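Side-chain contacts in ABC transporter substrate binding protein (Ribose) (Agrobacterium vitis, PDB 4WUT), which probably serves as the sugar-binding component of an ABC transporter, and holds beta-D-fucopyranose between its two lobes in this structure: residues A218-A223 and Q248-F253; R228-A233 and D256-A261. One frame throughout, in Å; residues are numbered along the deposited sequence.

Both interactions pack helix 220-232 against what follows strand 240-244: interaction 1 joins its first turn to helix 248-255, and interaction 2 joins its last turns to the loop leading into strand 261-265. Their centres are 10 Å apart. The ring of F253 lies by K231, with 3.3 Å between F253 CE1 and K231 CD, while R228 NH2 makes a salt bridge to D249 OD1 at 3.2 Å. Along the backbone, F253 O lies 3.0 Å from L259 N, a probable hydrogen bond. Interaction 1 borders the sugar pocket, N219 bonding the sugar and P221 packing on it; the centre of interaction 2 is about 20 Å from the chain's centre, against about 12 Å for interaction 1.

Interaction 1: residues A218-A223 and Q248-F253; sequences ANEPTA and QDLQEF. With FCB (beta-D-fucopyranose), chain E.
L250 spreads its two methyls over the first turn of helix 220-232. CD2 meets the methyl of A223, with 3.7 Å between L250 CD2 and A223 CB, and L250 CD1 lies 4.1 Å from E220 CG. The side chains of E220 and L250 pass each other at a slant. Of the glutamate, the leucine meets only the CG methylene. That part is within reach because E220 CG stands anti to the backbone N (chi1 -180°), and the chain runs on extended, carrying the carboxylate away from the leucine. There OE2 accepts from the hydroxyls of T36 and Y313, and OE1 from the backbone N of F37, so both oxygens of this buried acid are engaged.

One residue earlier, N219 caps the helix and reads the ligand with the two ends of one amide. Its ND2 donates to O4 of beta-D-fucopyranose, 3.1 Å from N219 ND2 to the sugar oxygen with an N-H...O angle of 158°. Its OD1 takes two bonds from T222, one from the backbone N, the capping bond, and one from OG1 at 2.7 Å from N219 OD1; they arrive from opposite faces of the amide plane. Gripped at both ends, the amide has its rotation fixed. S193 is a further partner of ND2, and T222 OG1 also bonds S191. Next to the amide, P221 CD packs 3.8 Å from the sugar's C6 methyl.

N219 and P221 put the sugar beside the N-terminal end of helix 220-232, just after strand 214-217. Helix 248-255 covers one flank of this turn, while helix 195-208 meets P221 and T222.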
# COMPACT_ATOMS: atom_id res chain seq x y z
N ALA A 218 3.21 7.25 4.94
CA ALA A 218 3.55 5.91 4.47
C ALA A 218 2.57 5.23 3.53
O ALA A 218 2.80 4.11 3.10
CB ALA A 218 3.86 5.01 5.66
N ASN A 219 1.45 5.88 3.23
CA ASN A 219 0.56 5.40 2.17
C ASN A 219 -0.23 6.55 1.56
O ASN A 219 -0.12 7.71 1.98
CB ASN A 219 -0.35 4.26 2.64
CG ASN A 219 -1.57 4.73 3.43
OD1 ASN A 219 -1.64 5.84 3.95
ND2 ASN A 219 -2.54 3.84 3.54
N GLU A 220 -1.03 6.21 0.57
CA GLU A 220 -1.70 7.21 -0.26
C GLU A 220 -2.53 8.24 0.56
O GLU A 220 -2.25 9.45 0.51
CB GLU A 220 -2.54 6.54 -1.36
CG GLU A 220 -3.27 7.53 -2.26
CD GLU A 220 -4.23 6.83 -3.22
OE1 GLU A 220 -5.25 6.27 -2.75
OE2 GLU A 220 -3.96 6.80 -4.43
N PRO A 221 -3.53 7.78 1.32
CA PRO A 221 -4.32 8.79 2.02
C PRO A 221 -3.53 9.54 3.09
O PRO A 221 -3.78 10.72 3.36
CB PRO A 221 -5.45 7.98 2.66
CG PRO A 221 -4.89 6.58 2.76
CD PRO A 221 -4.10 6.44 1.51
N THR A 222 -2.55 8.88 3.69
CA THR A 222 -1.80 9.51 4.75
C THR A 222 -0.93 10.60 4.14
O THR A 222 -0.82 11.70 4.69
CB THR A 222 -0.95 8.49 5.54
OG1 THR A 222 -1.79 7.46 6.07
CG2 THR A 222 -0.19 9.14 6.63
N ALA A 223 -0.32 10.29 3.00
CA ALA A 223 0.55 11.26 2.36
C ALA A 223 -0.22 12.44 1.80
O ALA A 223 0.29 13.57 1.79
CB ALA A 223 1.35 10.57 1.26
N GLN A 248 -3.27 11.59 -8.54
CA GLN A 248 -3.16 12.97 -9.03
C GLN A 248 -2.71 13.95 -7.94
O GLN A 248 -1.87 14.82 -8.18
CB GLN A 248 -4.48 13.42 -9.65
CG GLN A 248 -4.90 12.62 -10.88
CD GLN A 248 -3.85 12.62 -11.97
OE1 GLN A 248 -3.35 13.67 -12.39
NE2 GLN A 248 -3.51 11.42 -12.46
N ASP A 249 -3.25 13.83 -6.73
CA ASP A 249 -2.86 14.76 -5.66
C ASP A 249 -1.37 14.66 -5.36
O ASP A 249 -0.69 15.65 -5.13
CB ASP A 249 -3.61 14.46 -4.35
CG ASP A 249 -5.11 14.56 -4.49
OD1 ASP A 249 -5.64 15.66 -4.32
OD2 ASP A 249 -5.76 13.52 -4.74
N LEU A 250 -0.86 13.44 -5.27
CA LEU A 250 0.54 13.23 -4.95
C LEU A 250 1.45 13.68 -6.09
O LEU A 250 2.51 14.28 -5.85
CB LEU A 250 0.77 11.77 -4.55
CG LEU A 250 0.03 11.39 -3.26
CD1 LEU A 250 0.01 9.88 -3.04
CD2 LEU A 250 0.70 12.09 -2.10
N GLN A 251 1.04 13.44 -7.32
CA GLN A 251 1.79 13.95 -8.47
C GLN A 251 1.90 15.47 -8.38
O GLN A 251 2.97 16.04 -8.61
CB GLN A 251 1.11 13.56 -9.78
CG GLN A 251 1.27 12.11 -10.13
CD GLN A 251 0.44 11.72 -11.34
OE1 GLN A 251 0.55 12.32 -12.42
NE2 GLN A 251 -0.43 10.71 -11.16
N GLU A 252 0.79 16.11 -8.03
CA GLU A 252 0.78 17.58 -7.94
C GLU A 252 1.68 18.11 -6.82
O GLU A 252 2.36 19.14 -7.00
CB GLU A 252 -0.64 18.12 -7.79
CG GLU A 252 -1.44 17.99 -9.08
CD GLU A 252 -0.69 18.56 -10.28
OE1 GLU A 252 -0.64 19.80 -10.44
OE2 GLU A 252 -0.12 17.76 -11.07
N PHE A 253 1.71 17.38 -5.69
CA PHE A 253 2.56 17.74 -4.56
C PHE A 253 4.06 17.60 -4.86
O PHE A 253 4.86 18.37 -4.33
CB PHE A 253 2.22 16.90 -3.33
CG PHE A 253 1.00 17.36 -2.59
CD1 PHE A 253 0.69 18.69 -2.47
CD2 PHE A 253 0.18 16.43 -1.99
CE1 PHE A 253 -0.43 19.09 -1.76
CE2 PHE A 253 -0.95 16.84 -1.28
CZ PHE A 253 -1.24 18.17 -1.17
C1 FCB E . -0.98 1.53 -0.30
C2 FCB E . -0.82 0.30 0.58
C3 FCB E . -2.05 -0.42 0.73
C4 FCB E . -3.18 0.53 1.20
C5 FCB E . -3.17 1.72 0.20
C6 FCB E . -4.26 2.78 0.53
O1 FCB E . 0.13 2.26 -0.11
O2 FCB E . 0.15 -0.56 -0.08
O3 FCB E . -1.81 -1.46 1.70
O4 FCB E . -2.99 0.95 2.57
O5 FCB E . -1.97 2.37 0.26

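Interaction 2: residues R228-A233 and D256-A261; sequences RAIKQA and DGTLEA
T258 faces two neighbours on the helix, I230 and K231, and the contact between the segments is van der Waals packing. Its CG2 lies 4.2 Å from I230 CG2, the two side chains sliding past one another in opposite directions. Against K231 it crosses at about a right angle: the lysine's CG approaches T258 OG1 to 3.7 Å and stands 4.0 Å from T258 CG2, so the methylene lies across the fork of the threonine. Toward D256 it is K231 CD that comes closest, 4.4 Å from D256 OD2. The lysine chain bends at its third and fourth torsions (58° and 51°), and its end stays beside the acid.

Electrostatics add a looser element. K231 NZ and D256 OD2 are 4.7 Å apart, too far for a salt bridge, though the opposite charges probably attract at this solvent-exposed edge of the contact.

The loop itself is shaped by a helix end. G257 has positive phi and closes the end of helix 248-255 in a Schellman motif; the chain then turns through T258 and L259 into strand 261-265, a helix-to-strand connection of the alpha/beta lobe.

Hydrogen bonding within this loop sets the threonine. D256 OD1 accepts from T258 N at 3.0 Å, closing an Asx turn, with the N-H pointing nearly down the C-O bond of the carboxylate. OG1 of T258 reaches the same D256 OD1 at 2.7 Å, from the syn side and 34° out of the carboxylate plane. With OG1 drawn to the aspartate, T258 holds CG2 anti to its own N, turned to the helix.

Beyond the two segments, F253 packs on T258 and L259, and A241 of strand 240-244 lies against I230 and L259.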
# COMPACT_ATOMS: atom_id res chain seq x y z
N ARG A 228 -1.48 18.18 2.44
CA ARG A 228 -2.46 19.25 2.61
C ARG A 228 -2.21 20.01 3.90
O ARG A 228 -2.32 21.23 3.94
CB ARG A 228 -3.87 18.68 2.58
CG ARG A 228 -4.27 18.14 1.25
CD ARG A 228 -5.72 17.71 1.19
NE ARG A 228 -6.03 17.18 -0.13
CZ ARG A 228 -7.19 16.63 -0.46
NH1 ARG A 228 -8.17 16.56 0.44
NH2 ARG A 228 -7.37 16.15 -1.69
N ALA A 229 -1.85 19.29 4.96
CA ALA A 229 -1.50 19.91 6.24
C ALA A 229 -0.30 20.83 6.14
O ALA A 229 -0.30 21.93 6.69
CB ALA A 229 -1.26 18.86 7.32
N ILE A 230 0.74 20.37 5.45
CA ILE A 230 1.94 21.17 5.27
C ILE A 230 1.62 22.48 4.53
O ILE A 230 2.06 23.56 4.92
CB ILE A 230 2.98 20.36 4.48
CG1 ILE A 230 3.51 19.19 5.32
CG2 ILE A 230 4.12 21.24 4.03
CD1 ILE A 230 4.28 18.19 4.54
N LYS A 231 0.84 22.36 3.48
CA LYS A 231 0.47 23.52 2.69
C LYS A 231 -0.32 24.49 3.54
O LYS A 231 -0.07 25.69 3.55
CB LYS A 231 -0.35 23.09 1.48
CG LYS A 231 0.48 22.52 0.36
CD LYS A 231 -0.35 22.33 -0.89
CE LYS A 231 -0.96 23.62 -1.35
NZ LYS A 231 0.05 24.72 -1.44
N GLN A 232 -1.31 23.95 4.25
CA GLN A 232 -2.18 24.79 5.08
C GLN A 232 -1.43 25.50 6.22
O GLN A 232 -1.80 26.60 6.64
CB GLN A 232 -3.32 23.95 5.64
CG GLN A 232 -4.35 23.60 4.58
CD GLN A 232 -5.51 22.73 5.08
OE1 GLN A 232 -5.82 22.68 6.28
NE2 GLN A 232 -6.15 22.04 4.14
N ALA A 233 -0.38 24.87 6.72
CA ALA A 233 0.46 25.45 7.76
C ALA A 233 1.44 26.51 7.25
O ALA A 233 2.12 27.15 8.05
CB ALA A 233 1.24 24.33 8.45
N ASP A 256 4.76 20.61 -7.29
CA ASP A 256 4.73 21.94 -6.68
C ASP A 256 5.71 22.10 -5.52
O ASP A 256 5.79 23.17 -4.91
CB ASP A 256 3.30 22.39 -6.31
CG ASP A 256 2.74 21.72 -5.08
OD1 ASP A 256 3.49 21.07 -4.31
OD2 ASP A 256 1.51 21.86 -4.86
N GLY A 257 6.48 21.04 -5.25
CA GLY A 257 7.53 21.10 -4.24
C GLY A 257 7.11 20.82 -2.81
O GLY A 257 7.93 20.90 -1.89
N THR A 258 5.85 20.50 -2.59
CA THR A 258 5.39 20.14 -1.25
C THR A 258 6.03 18.84 -0.77
O THR A 258 6.46 18.73 0.38
CB THR A 258 3.86 20.02 -1.22
OG1 THR A 258 3.30 21.26 -1.66
CG2 THR A 258 3.36 19.72 0.19
N LEU A 259 6.06 17.85 -1.66
CA LEU A 259 6.74 16.59 -1.40
C LEU A 259 7.99 16.50 -2.27
O LEU A 259 7.95 16.75 -3.47
CB LEU A 259 5.83 15.40 -1.71
CG LEU A 259 4.93 14.88 -0.57
CD1 LEU A 259 4.01 15.94 0.00
CD2 LEU A 259 4.14 13.71 -1.12
N GLU A 260 9.10 16.11 -1.65
CA GLU A 260 10.36 15.89 -2.36
C GLU A 260 10.32 14.61 -3.20
O GLU A 260 10.91 14.56 -4.28
CB GLU A 260 11.48 15.79 -1.33
CG GLU A 260 12.82 15.51 -1.92
CD GLU A 260 13.38 16.70 -2.69
OE1 GLU A 260 12.99 17.86 -2.42
OE2 GLU A 260 14.21 16.47 -3.59
N ALA A 261 9.64 13.59 -2.71
CA ALA A 261 9.54 12.32 -3.44
C ALA A 261 8.31 11.58 -2.99
O ALA A 261 7.78 11.82 -1.89
CB ALA A 261 10.78 11.46 -3.21